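Endonuclease/exonuclease/phosphatase domain-containing protein (Enterococcus faecalis, PDB 3L1W) is of unknown function but belongs to the endonuclease/exonuclease/phosphatase family and may act as a 3'-5' RNA exonuclease. Local coordinates at residues Q29-H34 with T56-L61; D35-C40 with Q81-I86; G89-S94 with R110-G115; V131-I136 with A143-I148. All coordinates share one frame; numbering follows the deposited sequence.

From the N terminus, helix 20-34 delivers contact 1, which closes the loop through helix 46-55 by joining 29-34 to 56-61, where the chain enters edge strand 59-64. Contact 2 starts one residue later, at 35-40, and reaches 81-86, so contacts 1 and 2 cross along the chain; they also touch, Phe58 lying against Trp36 and Asp35. Contact 2 ties strand 38-44 of one sheet to strand 83-92 of the other. Contact 3 follows in series, pairing the far end of that strand with 111-119. Contact 4 closes the short connection from strand 126-132 into helix 138-151 and joins contact 3 through the Arg110-Asp134 salt bridge.

Contact 1 of 4, residues Q29-H34 with T56-L61; sequences QLINFH and TTFTCL
With CG turned anti to its own carbonyl carbon (chi1 -73°), Asn32 swings its amide from the last turns of helix 20-34 toward Thr56 and Thr57, while Ile31, with CG2 anti to the backbone N, directs that methyl at the Phe58 ring. Asn32 OD1 accepts the backbone N-H of Thr57 at 2.9 Å, a bent bond (144° at the hydrogen) whose donor lies 30° out of the carbonyl plane. The same oxygen sits 3.1 Å from Thr56 CA, so the amide is pressed close against the backbone here. Its other end is used too: Asn32 ND2 donates to Tyr55 O, which fixes the amide flip. A water adds a second bridge, donating to Asn32 O and accepting from Thr57 OG1 at 2.7 Å. Beside this polar contact, Ile31 CG2 packs 3.5 Å from Phe58 CE1, the two side chains crossing obliquely. Thr56 OG1, which also bonds to Leu52 O, accepts from Phe58 N at 3.2 Å. That last bond makes an ST turn, placed where the chain leaves helix 46-55 and heads into strand 59-64, the edge strand of the seven-stranded sheet in this DNase I-like fold.

Contact 2 of 4, residues D35-C40 with Q81-I86; sequences DWSLCC and QKVQAI. With SO4 (sulfate ion), chain G.
Lys82 NZ and Ser37 OG meet around one sulfate ion, probably from the crystallisation liquor. The hydroxyl of Ser37 donates to sulfate O4 at 2.5 Å, shorter than usual and of doubtful exact length, and Lys82 NZ donates to sulfate O1 at 3.0 Å. The ammonium also lies 2.9 Å from the backbone oxygen Asp35 O, and makes a long salt bridge to Asp35 OD2 at 3.7 Å, the two side chains crossing at about a right angle. Two waters fill in between: one accepts from Lys82 NZ at 2.6 Å and donates to Asp35 OD2, and another, also accepting from NZ, lies within bonding distance of Asp35 OD1 and Trp36 O. An extended chain beyond CG carries the lysine this far, its CD passing 3.5 Å from Ser37 OG. Val83 CG2 rests 3.9 Å from Ser37 O, and the Val83 side chain also touches Met1. In the next shell, Ser37 shares backbone bonds with Lys2 and Asn79, Trp36 NE1 is held by Glu246, and Lys2 N gives the sulfate a further bond. The contact thus joins the starts of strands 38-44 and 83-92, one from each sheet. An ammonium set between an anion, a carboxylate and the carbonyl oxygen of Asp35 is probably kept protonated, and the sulfate would offset part of its charge.

Contact 3 of 4, residues G89-S94 with R110-G115; sequences GYFWLS and RIALWG. With EDO (1,2-ethanediol), chain K.
Residues 89-92 and 111-115, from strands 83-92 and 111-119, run antiparallel with 166° between their directions, with Gly89-Trp114 and Phe91-Ala112 as hydrogen-bonded pairs and Tyr90-Leu113 and Trp92-Ile111 as non-hydrogen-bonded ones. This is the edge of the six-stranded sheet of the DNase I-like sandwich. Trp114 N bonds to Gly89 O at 2.9 Å and almost straight, and past the strand end Leu93 N still reaches Arg110 O. On the side of Trp92 and Ile111, facing strands 59-64 and 73-78, the two side chains lie alongside each other, and Ile111 CG2 sits over the five-membered ring of Trp92, 3.5 Å from its centroid. Trp92 NE1 is bonded to Arg65 O. The other side carries Phe91, Ala112 and Trp114. Ala112 CB comes under one face of the Phe91 ring and also meets Leu93 CD2 at 3.8 Å, next to Ile148 of helix 138-151. With chi1 at 61°, the Trp114 indole folds back across the neighbouring strand and covers the backbone of Gly89, whose N stands 3.4 Å above the ring plane. Phe91 and Trp114 meet rim to rim, planes 42° apart. At the indole edge, Trp114 NE1 donates to O2 of a 1,2-ethanediol, 2.9 Å away.

Contact 4 of 4, residues V131-I136 with A143-I148; sequences VHLDHI and AGMTVI
Val131, at the end of strand 126-132, opens the contact by setting its two methyls against the tip of Met145, a selenomethionine in this model. Val131 CG1 is 4.1 Å from Met145 CE, the side chains crossing at about a right angle, and Val131 CG2 comes 4.5 Å from Ile148 CD1. The next residue, His132, points away from the helix, and its side chain touches Gln42 and Glu43 of strand 38-44. Leu133 then turns back to the helix and splits its two branches between neighbours: CD1 packs 4.0 Å from Met145 CE, while CD2 lies 4.3 Å from Ile148 CD1 and the same distance from the backbone carbon Gly144 C. Gly144 contributes backbone alone, and the leucine methyl rests against that part of the helix. Met145 leaves its backbone with CG anti to N (chi1 176°), then bends at chi2 and chi3, which brings CE against both Val131 and Leu133. No hydrogen bond links the two segments; the join is van der Waals packing, mostly between apolar side chains, at ordinary spacing. Beyond Leu133, Asp134 is held by Arg110 and by Gly107 N, and its carbonyl by Arg141. The packing seats helix 138-151 on the end of strand 126-132, with strand 161-164 beside that strand and Val175 of helix 174-179 against both Leu133 and Met145.

Contact 1 of 4, residues Q29-H34 with T56-L61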
loop_
_atom_site.group_PDB
_atom_site.type_symbol
_atom_site.label_atom_id
_atom_site.label_comp_id
_atom_site.label_asym_id
_atom_site.label_seq_id
_atom_site.Cartn_x
_atom_site.Cartn_y
_atom_site.Cartn_z
ATOM N N GLN A 29 9.367 1.401 -8.642
ATOM C CA GLN A 29 7.940 1.136 -8.807
ATOM C C GLN A 29 7.207 1.257 -7.479
ATOM O O GLN A 29 6.058 1.697 -7.433
ATOM C CB GLN A 29 7.721 -0.247 -9.428
ATOM C CG GLN A 29 8.043 -0.263 -10.913
ATOM C CD GLN A 29 8.173 -1.660 -11.452
ATOM O OE1 GLN A 29 7.831 -2.627 -10.774
ATOM N NE2 GLN A 29 8.683 -1.782 -12.676
ATOM N N LEU A 30 7.868 0.870 -6.394
ATOM C CA LEU A 30 7.266 1.011 -5.077
ATOM C C LEU A 30 7.014 2.485 -4.793
ATOM O O LEU A 30 5.919 2.872 -4.381
ATOM C CB LEU A 30 8.171 0.387 -4.008
ATOM C CG LEU A 30 7.678 0.360 -2.553
ATOM C CD1 LEU A 30 8.459 -0.690 -1.772
ATOM C CD2 LEU A 30 7.796 1.724 -1.858
ATOM N N ILE A 31 8.042 3.302 -5.012
ATOM C CA ILE A 31 7.929 4.744 -4.826
ATOM C C ILE A 31 6.806 5.322 -5.692
ATOM O O ILE A 31 5.969 6.089 -5.208
ATOM C CB ILE A 31 9.290 5.431 -5.108
ATOM C CG1 ILE A 31 10.306 4.997 -4.045
ATOM C CG2 ILE A 31 9.127 6.952 -5.157
ATOM C CD1 ILE A 31 11.767 5.298 -4.397
ATOM N N ASN A 32 6.756 4.939 -6.963
ATOM C CA ASN A 32 5.713 5.490 -7.836
ATOM C C ASN A 32 4.310 5.111 -7.393
ATOM O O ASN A 32 3.384 5.924 -7.484
ATOM C CB ASN A 32 5.912 5.044 -9.277
ATOM C CG ASN A 32 7.080 5.740 -9.938
ATOM O OD1 ASN A 32 7.569 6.762 -9.454
ATOM N ND2 ASN A 32 7.524 5.193 -11.059
ATOM N N PHE A 33 4.168 3.874 -6.925
ATOM C CA PHE A 33 2.868 3.354 -6.510
ATOM C C PHE A 33 2.348 4.024 -5.242
ATOM O O PHE A 33 1.182 4.403 -5.170
ATOM C CB PHE A 33 2.908 1.837 -6.327
ATOM C CG PHE A 33 1.627 1.269 -5.782
ATOM C CD1 PHE A 33 0.509 1.149 -6.588
ATOM C CD2 PHE A 33 1.545 0.867 -4.459
ATOM C CE1 PHE A 33 -0.686 0.626 -6.080
ATOM C CE2 PHE A 33 0.355 0.341 -3.939
ATOM C CZ PHE A 33 -0.752 0.228 -4.747
ATOM N N HIS A 34 3.206 4.164 -4.243
ATOM C CA HIS A 34 2.773 4.811 -3.010
ATOM C C HIS A 34 2.560 6.320 -3.160
ATOM O O HIS A 34 1.671 6.889 -2.505
ATOM C CB HIS A 34 3.668 4.402 -1.839
ATOM C CG HIS A 34 3.530 2.950 -1.505
ATOM N ND1 HIS A 34 2.506 2.469 -0.715
ATOM C CD2 HIS A 34 4.232 1.865 -1.914
ATOM C CE1 HIS A 34 2.603 1.154 -0.627
ATOM N NE2 HIS A 34 3.636 0.761 -1.352
ATOM N N THR A 56 11.407 7.195 -11.396
ATOM C CA THR A 56 10.274 7.627 -10.587
ATOM C C THR A 56 9.683 8.895 -11.178
ATOM O O THR A 56 10.286 9.555 -12.041
ATOM C CB THR A 56 10.612 7.885 -9.084
ATOM O OG1 THR A 56 11.223 9.175 -8.945
ATOM C CG2 THR A 56 11.535 6.801 -8.515
ATOM N N THR A 57 8.500 9.237 -10.688
ATOM C CA THR A 57 7.769 10.403 -11.159
ATOM C C THR A 57 8.157 11.667 -10.386
ATOM O O THR A 57 7.636 12.743 -10.663
ATOM C CB THR A 57 6.266 10.173 -10.978
ATOM O OG1 THR A 57 6.003 9.876 -9.602
ATOM C CG2 THR A 57 5.819 8.975 -11.825
ATOM N N PHE A 58 9.091 11.539 -9.447
ATOM C CA PHE A 58 9.391 12.628 -8.507
ATOM C C PHE A 58 10.503 13.589 -8.922
ATOM O O PHE A 58 11.435 13.221 -9.631
ATOM C CB PHE A 58 9.782 12.048 -7.145
ATOM C CG PHE A 58 8.640 11.460 -6.389
ATOM C CD1 PHE A 58 8.179 10.195 -6.686
ATOM C CD2 PHE A 58 8.027 12.172 -5.371
ATOM C CE1 PHE A 58 7.108 9.642 -5.981
ATOM C CE2 PHE A 58 6.962 11.633 -4.659
ATOM C CZ PHE A 58 6.494 10.364 -4.971
ATOM N N THR A 59 10.400 14.831 -8.453
ATOM C CA THR A 59 11.532 15.749 -8.488
ATOM C C THR A 59 12.500 15.282 -7.411
ATOM O O THR A 59 12.072 14.818 -6.355
ATOM C CB THR A 59 11.063 17.190 -8.228
ATOM O OG1 THR A 59 10.150 17.571 -9.263
ATOM C CG2 THR A 59 12.244 18.163 -8.246
ATOM N N CYS A 60 13.797 15.372 -7.697
ATOM C CA CYS A 60 14.834 14.851 -6.815
ATOM C C CYS A 60 15.832 15.920 -6.407
ATOM O O CYS A 60 16.543 16.469 -7.248
ATOM C CB CYS A 60 15.591 13.724 -7.520
ATOM S SG CYS A 60 16.887 12.973 -6.513
ATOM N N LEU A 61 15.865 16.211 -5.112
ATOM C CA LEU A 61 16.907 17.014 -4.500
ATOM C C LEU A 61 17.926 16.037 -3.937
ATOM O O LEU A 61 17.557 15.070 -3.282
ATOM C CB LEU A 61 16.304 17.814 -3.351
ATOM C CG LEU A 61 17.279 18.441 -2.361
ATOM C CD1 LEU A 61 18.017 19.608 -3.015
ATOM C CD2 LEU A 61 16.515 18.904 -1.126
HETATM O O HOH W 1 3.865 8.358 -8.786
#

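Contact 2 of 4, residues D35-C40 with Q81-I86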
loop_
_atom_site.group_PDB
_atom_site.type_symbol
_atom_site.label_atom_id
_atom_site.label_comp_id
_atom_site.label_asym_id
_atom_site.label_seq_id
_atom_site.Cartn_x
_atom_site.Cartn_y
_atom_site.Cartn_z
ATOM N N ASP A 35 3.357 6.947 -4.028
ATOM C CA ASP A 35 3.025 8.258 -4.576
ATOM C C ASP A 35 2.814 9.320 -3.496
ATOM O O ASP A 35 1.868 10.112 -3.560
ATOM C CB ASP A 35 1.759 8.117 -5.427
ATOM C CG ASP A 35 1.494 9.315 -6.312
ATOM O OD1 ASP A 35 2.453 9.946 -6.790
ATOM O OD2 ASP A 35 0.303 9.596 -6.558
ATOM N N TRP A 36 3.702 9.339 -2.509
ATOM C CA TRP A 36 3.629 10.316 -1.422
ATOM C C TRP A 36 3.860 11.740 -1.927
ATOM O O TRP A 36 4.304 11.932 -3.063
ATOM C CB TRP A 36 4.697 10.003 -0.371
ATOM C CG TRP A 36 4.786 8.553 0.050
ATOM C CD1 TRP A 36 3.953 7.885 0.912
ATOM C CD2 TRP A 36 5.796 7.612 -0.336
ATOM N NE1 TRP A 36 4.381 6.578 1.064
ATOM C CE2 TRP A 36 5.509 6.391 0.310
ATOM C CE3 TRP A 36 6.909 7.679 -1.183
ATOM C CZ2 TRP A 36 6.296 5.255 0.146
ATOM C CZ3 TRP A 36 7.693 6.555 -1.343
ATOM C CH2 TRP A 36 7.387 5.358 -0.678
ATOM N N SER A 37 3.553 12.738 -1.094
ATOM C CA SER A 37 3.962 14.110 -1.401
ATOM C C SER A 37 5.472 14.224 -1.463
ATOM O O SER A 37 6.017 14.932 -2.323
ATOM C CB SER A 37 3.452 15.104 -0.351
ATOM O OG SER A 37 2.083 15.407 -0.531
ATOM N N LEU A 38 6.155 13.546 -0.543
ATOM C CA LEU A 38 7.609 13.600 -0.511
ATOM C C LEU A 38 8.162 12.376 0.197
ATOM O O LEU A 38 7.468 11.758 1.009
ATOM C CB LEU A 38 8.096 14.877 0.186
ATOM C CG LEU A 38 7.706 15.025 1.652
ATOM C CD1 LEU A 38 8.816 14.458 2.535
ATOM C CD2 LEU A 38 7.472 16.492 1.992
ATOM N N CYS A 39 9.409 12.031 -0.123
ATOM C CA CYS A 39 10.060 10.871 0.474
ATOM C C CYS A 39 11.523 11.197 0.708
ATOM O O CYS A 39 12.229 11.593 -0.221
ATOM C CB CYS A 39 9.949 9.654 -0.463
ATOM S SG CYS A 39 10.520 8.077 0.281
ATOM N N CYS A 40 11.990 11.022 1.942
ATOM C CA CYS A 40 13.424 11.091 2.207
ATOM C C CYS A 40 14.046 9.750 1.845
ATOM O O CYS A 40 13.513 8.697 2.193
ATOM C CB CYS A 40 13.691 11.411 3.680
ATOM S SG CYS A 40 13.336 13.138 4.110
ATOM N N GLN A 81 3.461 19.226 -7.695
ATOM C CA GLN A 81 2.040 19.556 -7.689
ATOM C C GLN A 81 1.477 19.526 -6.272
ATOM O O GLN A 81 0.377 20.017 -6.029
ATOM C CB GLN A 81 1.247 18.573 -8.547
ATOM C CG GLN A 81 1.502 18.666 -10.034
ATOM C CD GLN A 81 0.450 17.905 -10.828
ATOM O OE1 GLN A 81 0.614 16.720 -11.126
ATOM N NE2 GLN A 81 -0.650 18.581 -11.155
ATOM N N LYS A 82 2.223 18.925 -5.348
ATOM C CA LYS A 82 1.772 18.767 -3.966
ATOM C C LYS A 82 2.553 19.650 -2.994
ATOM O O LYS A 82 1.982 20.222 -2.058
ATOM C CB LYS A 82 1.889 17.298 -3.539
ATOM C CG LYS A 82 0.984 16.359 -4.342
ATOM C CD LYS A 82 1.109 14.927 -3.868
ATOM C CE LYS A 82 0.152 13.997 -4.629
ATOM N NZ LYS A 82 0.401 12.562 -4.288
ATOM N N VAL A 83 3.865 19.739 -3.193
ATOM C CA VAL A 83 4.694 20.614 -2.363
ATOM C C VAL A 83 5.741 21.290 -3.217
ATOM O O VAL A 83 6.227 20.714 -4.188
ATOM C CB VAL A 83 5.420 19.855 -1.235
ATOM C CG1 VAL A 83 4.415 19.242 -0.253
ATOM C CG2 VAL A 83 6.342 18.783 -1.808
ATOM N N GLN A 84 6.099 22.513 -2.854
ATOM C CA GLN A 84 7.136 23.220 -3.584
ATOM C C GLN A 84 8.325 23.465 -2.673
ATOM O O GLN A 84 8.155 23.796 -1.501
ATOM C CB GLN A 84 6.602 24.544 -4.137
ATOM C CG GLN A 84 5.496 24.371 -5.173
ATOM C CD GLN A 84 4.139 24.077 -4.549
ATOM O OE1 GLN A 84 3.704 24.770 -3.627
ATOM N NE2 GLN A 84 3.458 23.053 -5.057
ATOM N N ALA A 85 9.528 23.286 -3.207
ATOM C CA ALA A 85 10.728 23.561 -2.434
ATOM C C ALA A 85 11.053 25.033 -2.573
ATOM O O ALA A 85 11.201 25.536 -3.692
ATOM C CB ALA A 85 11.891 22.718 -2.918
ATOM N N ILE A 86 11.156 25.730 -1.447
ATOM C CA ILE A 86 11.525 27.146 -1.484
ATOM C C ILE A 86 12.942 27.439 -0.998
ATOM O O ILE A 86 13.458 28.538 -1.210
ATOM C CB ILE A 86 10.500 28.037 -0.753
ATOM C CG1 ILE A 86 10.337 27.608 0.702
ATOM C CG2 ILE A 86 9.152 27.975 -1.468
ATOM C CD1 ILE A 86 9.469 28.566 1.514
HETATM S S SO4 G . -0.621 12.977 -0.600
HETATM O O1 SO4 G . 0.064 11.918 -1.346
HETATM O O2 SO4 G . -1.240 13.882 -1.562
HETATM O O3 SO4 G . -1.647 12.388 0.253
HETATM O O4 SO4 G . 0.344 13.721 0.207
HETATM O O HOH W 2 3.207 12.133 -5.479
HETATM O O HOH W 3 -1.661 11.280 -5.338
#

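Contact 3 of 4, residues G89-S94 with R110-G115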
loop_
_atom_site.group_PDB
_atom_site.type_symbol
_atom_site.label_atom_id
_atom_site.label_comp_id
_atom_site.label_asym_id
_atom_site.label_seq_id
_atom_site.Cartn_x
_atom_site.Cartn_y
_atom_site.Cartn_z
ATOM N N GLY A 89 19.416 22.824 1.430
ATOM C CA GLY A 89 20.818 22.856 1.766
ATOM C C GLY A 89 21.272 21.547 2.356
ATOM O O GLY A 89 20.474 20.624 2.556
ATOM N N TYR A 90 22.569 21.464 2.616
ATOM C CA TYR A 90 23.126 20.311 3.295
ATOM C C TYR A 90 24.416 20.685 3.993
ATOM O O TYR A 90 25.034 21.713 3.690
ATOM C CB TYR A 90 23.355 19.156 2.321
ATOM C CG TYR A 90 24.442 19.371 1.290
ATOM C CD1 TYR A 90 25.671 18.735 1.411
ATOM C CD2 TYR A 90 24.222 20.167 0.175
ATOM C CE1 TYR A 90 26.663 18.905 0.463
ATOM C CE2 TYR A 90 25.212 20.349 -0.779
ATOM C CZ TYR A 90 26.428 19.713 -0.627
ATOM O OH TYR A 90 27.414 19.881 -1.569
ATOM N N PHE A 91 24.806 19.854 4.947
ATOM C CA PHE A 91 26.007 20.118 5.722
ATOM C C PHE A 91 26.525 18.813 6.296
ATOM O O PHE A 91 25.801 17.810 6.347
ATOM C CB PHE A 91 25.722 21.122 6.844
ATOM C CG PHE A 91 24.567 20.737 7.726
ATOM C CD1 PHE A 91 24.771 19.978 8.864
ATOM C CD2 PHE A 91 23.274 21.133 7.416
ATOM C CE1 PHE A 91 23.706 19.625 9.679
ATOM C CE2 PHE A 91 22.210 20.788 8.225
ATOM C CZ PHE A 91 22.422 20.031 9.360
ATOM N N TRP A 92 27.781 18.838 6.717
ATOM C CA TRP A 92 28.428 17.679 7.309
ATOM C C TRP A 92 28.174 17.619 8.811
ATOM O O TRP A 92 28.091 18.647 9.491
ATOM C CB TRP A 92 29.930 17.685 6.979
ATOM C CG TRP A 92 30.144 17.212 5.581
ATOM C CD1 TRP A 92 30.414 15.933 5.189
ATOM C CD2 TRP A 92 30.037 17.987 4.381
ATOM N NE1 TRP A 92 30.500 15.867 3.819
ATOM C CE2 TRP A 92 30.271 17.114 3.298
ATOM C CE3 TRP A 92 29.779 19.338 4.117
ATOM C CZ2 TRP A 92 30.262 17.546 1.972
ATOM C CZ3 TRP A 92 29.769 19.767 2.799
ATOM C CH2 TRP A 92 30.010 18.872 1.743
ATOM N N LEU A 93 28.019 16.403 9.318
ATOM C CA LEU A 93 27.750 16.199 10.728
ATOM C C LEU A 93 29.064 16.125 11.492
ATOM O O LEU A 93 29.434 15.076 12.033
ATOM C CB LEU A 93 26.913 14.928 10.928
ATOM C CG LEU A 93 25.658 14.820 10.054
ATOM C CD1 LEU A 93 24.793 13.638 10.501
ATOM C CD2 LEU A 93 24.826 16.087 10.077
ATOM N N SER A 94 29.754 17.263 11.536
ATOM C CA SER A 94 31.123 17.334 12.007
ATOM C C SER A 94 31.333 18.636 12.753
ATOM O O SER A 94 30.394 19.415 12.933
ATOM C CB SER A 94 32.073 17.305 10.818
ATOM O OG SER A 94 32.017 18.540 10.123
ATOM N N ARG A 110 29.472 12.190 7.060
ATOM C CA ARG A 110 28.029 12.028 7.032
ATOM C C ARG A 110 27.446 13.394 6.767
ATOM O O ARG A 110 27.988 14.404 7.224
ATOM C CB ARG A 110 27.497 11.519 8.374
ATOM C CG ARG A 110 27.940 10.123 8.732
ATOM C CD ARG A 110 27.050 9.086 8.097
ATOM N NE ARG A 110 27.584 7.746 8.314
ATOM C CZ ARG A 110 27.027 6.641 7.841
ATOM N NH1 ARG A 110 25.906 6.716 7.136
ATOM N NH2 ARG A 110 27.585 5.461 8.081
ATOM N N ILE A 111 26.349 13.434 6.027
ATOM C CA ILE A 111 25.695 14.706 5.794
ATOM C C ILE A 111 24.249 14.660 6.243
ATOM O O ILE A 111 23.666 13.588 6.434
ATOM C CB ILE A 111 25.734 15.119 4.312
ATOM C CG1 ILE A 111 25.033 14.074 3.443
ATOM C CG2 ILE A 111 27.184 15.342 3.852
ATOM C CD1 ILE A 111 24.596 14.618 2.088
ATOM N N ALA A 112 23.681 15.838 6.435
ATOM C CA ALA A 112 22.236 15.972 6.493
ATOM C C ALA A 112 21.811 16.810 5.308
ATOM O O ALA A 112 22.498 17.759 4.915
ATOM C CB ALA A 112 21.791 16.617 7.796
ATOM N N LEU A 113 20.668 16.447 4.739
ATOM C CA LEU A 113 20.099 17.155 3.603
ATOM C C LEU A 113 18.751 17.680 4.066
ATOM O O LEU A 113 17.943 16.924 4.604
ATOM C CB LEU A 113 19.904 16.182 2.430
ATOM C CG LEU A 113 19.169 16.696 1.182
ATOM C CD1 LEU A 113 19.905 17.879 0.551
ATOM C CD2 LEU A 113 18.918 15.580 0.147
ATOM N N TRP A 114 18.496 18.968 3.866
ATOM C CA TRP A 114 17.220 19.530 4.297
ATOM C C TRP A 114 16.554 20.345 3.188
ATOM O O TRP A 114 17.203 20.772 2.218
ATOM C CB TRP A 114 17.419 20.383 5.561
ATOM C CG TRP A 114 18.344 21.547 5.325
ATOM C CD1 TRP A 114 19.698 21.572 5.503
ATOM C CD2 TRP A 114 17.978 22.849 4.848
ATOM N NE1 TRP A 114 20.196 22.807 5.162
ATOM C CE2 TRP A 114 19.160 23.608 4.761
ATOM C CE3 TRP A 114 16.765 23.439 4.482
ATOM C CZ2 TRP A 114 19.163 24.935 4.326
ATOM C CZ3 TRP A 114 16.769 24.751 4.053
ATOM C CH2 TRP A 114 17.960 25.489 3.980
ATOM N N GLY A 115 15.249 20.542 3.335
ATOM C CA GLY A 115 14.493 21.388 2.428
ATOM C C GLY A 115 13.402 22.128 3.169
ATOM O O GLY A 115 12.791 21.591 4.103
HETATM C C1 EDO K . 23.362 25.399 7.027
HETATM O O1 EDO K . 22.386 26.210 7.701
HETATM C C2 EDO K . 22.685 24.131 6.525
HETATM O O2 EDO K . 22.905 23.938 5.123
#

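Contact 4 of 4, residues V131-I136 with A143-I148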
loop_
_atom_site.group_PDB
_atom_site.type_symbol
_atom_site.label_atom_id
_atom_site.label_comp_id
_atom_site.label_asym_id
_atom_site.label_seq_id
_atom_site.Cartn_x
_atom_site.Cartn_y
_atom_site.Cartn_z
ATOM N N VAL A 131 17.648 12.381 7.695
ATOM C CA VAL A 131 18.600 11.857 8.665
ATOM C C VAL A 131 19.260 10.547 8.214
ATOM O O VAL A 131 18.571 9.610 7.829
ATOM C CB VAL A 131 17.853 11.550 9.989
ATOM C CG1 VAL A 131 18.775 10.878 10.988
ATOM C CG2 VAL A 131 17.257 12.844 10.578
ATOM N N HIS A 132 20.590 10.471 8.280
ATOM C CA HIS A 132 21.249 9.167 8.254
ATOM C C HIS A 132 22.454 9.192 9.170
ATOM O O HIS A 132 23.523 9.672 8.794
ATOM C CB HIS A 132 21.670 8.747 6.842
ATOM C CG HIS A 132 22.067 7.306 6.751
ATOM N ND1 HIS A 132 22.627 6.751 5.620
ATOM C CD2 HIS A 132 21.972 6.302 7.656
ATOM C CE1 HIS A 132 22.872 5.470 5.837
ATOM N NE2 HIS A 132 22.482 5.171 7.064
ATOM N N LEU A 133 22.278 8.676 10.378
ATOM C CA LEU A 133 23.330 8.793 11.389
ATOM C C LEU A 133 24.315 7.652 11.259
ATOM O O LEU A 133 24.006 6.634 10.652
ATOM C CB LEU A 133 22.736 8.830 12.800
ATOM C CG LEU A 133 21.697 9.927 13.042
ATOM C CD1 LEU A 133 21.183 9.888 14.468
ATOM C CD2 LEU A 133 22.284 11.295 12.718
ATOM N N ASP A 134 25.500 7.836 11.846
ATOM C CA ASP A 134 26.586 6.872 11.761
ATOM C C ASP A 134 26.213 5.548 12.416
ATOM O O ASP A 134 25.550 5.525 13.449
ATOM C CB ASP A 134 27.824 7.454 12.456
ATOM C CG ASP A 134 29.104 7.143 11.724
ATOM O OD1 ASP A 134 29.240 7.547 10.552
ATOM O OD2 ASP A 134 29.985 6.504 12.323
ATOM N N HIS A 135 26.634 4.440 11.821
ATOM C CA HIS A 135 26.362 3.128 12.401
ATOM C C HIS A 135 27.402 2.730 13.451
ATOM O O HIS A 135 27.188 1.811 14.233
ATOM C CB HIS A 135 26.300 2.051 11.312
ATOM C CG HIS A 135 27.543 1.957 10.476
ATOM N ND1 HIS A 135 28.663 1.262 10.881
ATOM C CD2 HIS A 135 27.834 2.459 9.252
ATOM C CE1 HIS A 135 29.594 1.347 9.947
ATOM N NE2 HIS A 135 29.118 2.068 8.948
ATOM N N ILE A 136 28.522 3.435 13.479
ATOM C CA ILE A 136 29.666 2.995 14.266
ATOM C C ILE A 136 29.396 2.873 15.777
ATOM O O ILE A 136 29.821 1.906 16.408
ATOM C CB ILE A 136 30.893 3.900 13.988
ATOM C CG1 ILE A 136 32.190 3.206 14.377
ATOM C CG2 ILE A 136 30.766 5.226 14.704
ATOM C CD1 ILE A 136 33.401 4.088 14.176
ATOM N N ALA A 143 26.349 12.494 18.643
ATOM C CA ALA A 143 27.159 13.620 18.184
ATOM C C ALA A 143 26.661 14.168 16.854
ATOM O O ALA A 143 26.610 15.384 16.655
ATOM C CB ALA A 143 28.634 13.221 18.083
ATOM N N GLY A 144 26.299 13.275 15.936
ATOM C CA GLY A 144 25.787 13.698 14.644
ATOM C C GLY A 144 24.472 14.448 14.749
ATOM O O GLY A 144 24.268 15.457 14.081
HETATM N N MSE A 145 23.571 13.949 15.593
HETATM C CA MSE A 145 22.276 14.584 15.765
HETATM C C MSE A 145 22.429 15.929 16.464
HETATM O O MSE A 145 21.678 16.865 16.194
HETATM C CB MSE A 145 21.320 13.676 16.546
HETATM C CG MSE A 145 19.971 14.314 16.854
HETATM SE SE MSE A 145 18.980 14.818 15.246
HETATM C CE MSE A 145 18.819 13.054 14.460
ATOM N N THR A 146 23.422 16.033 17.339
ATOM C CA THR A 146 23.709 17.293 18.014
ATOM C C THR A 146 24.046 18.363 16.978
ATOM O O THR A 146 23.574 19.499 17.064
ATOM C CB THR A 146 24.852 17.123 19.034
ATOM O OG1 THR A 146 24.428 16.219 20.069
ATOM C CG2 THR A 146 25.223 18.460 19.671
ATOM N N VAL A 147 24.859 17.997 15.989
ATOM C CA VAL A 147 25.188 18.923 14.907
ATOM C C VAL A 147 23.945 19.321 14.105
ATOM O O VAL A 147 23.752 20.494 13.807
ATOM C CB VAL A 147 26.270 18.347 13.970
ATOM C CG1 VAL A 147 26.541 19.307 12.812
ATOM C CG2 VAL A 147 27.544 18.078 14.747
ATOM N N ILE A 148 23.092 18.358 13.757
ATOM C CA ILE A 148 21.852 18.701 13.062
ATOM C C ILE A 148 21.043 19.715 13.865
ATOM O O ILE A 148 20.595 20.733 13.337
ATOM C CB ILE A 148 20.971 17.453 12.817
ATOM C CG1 ILE A 148 21.704 16.474 11.901
ATOM C CG2 ILE A 148 19.594 17.844 12.231
ATOM C CD1 ILE A 148 20.903 15.238 11.552
#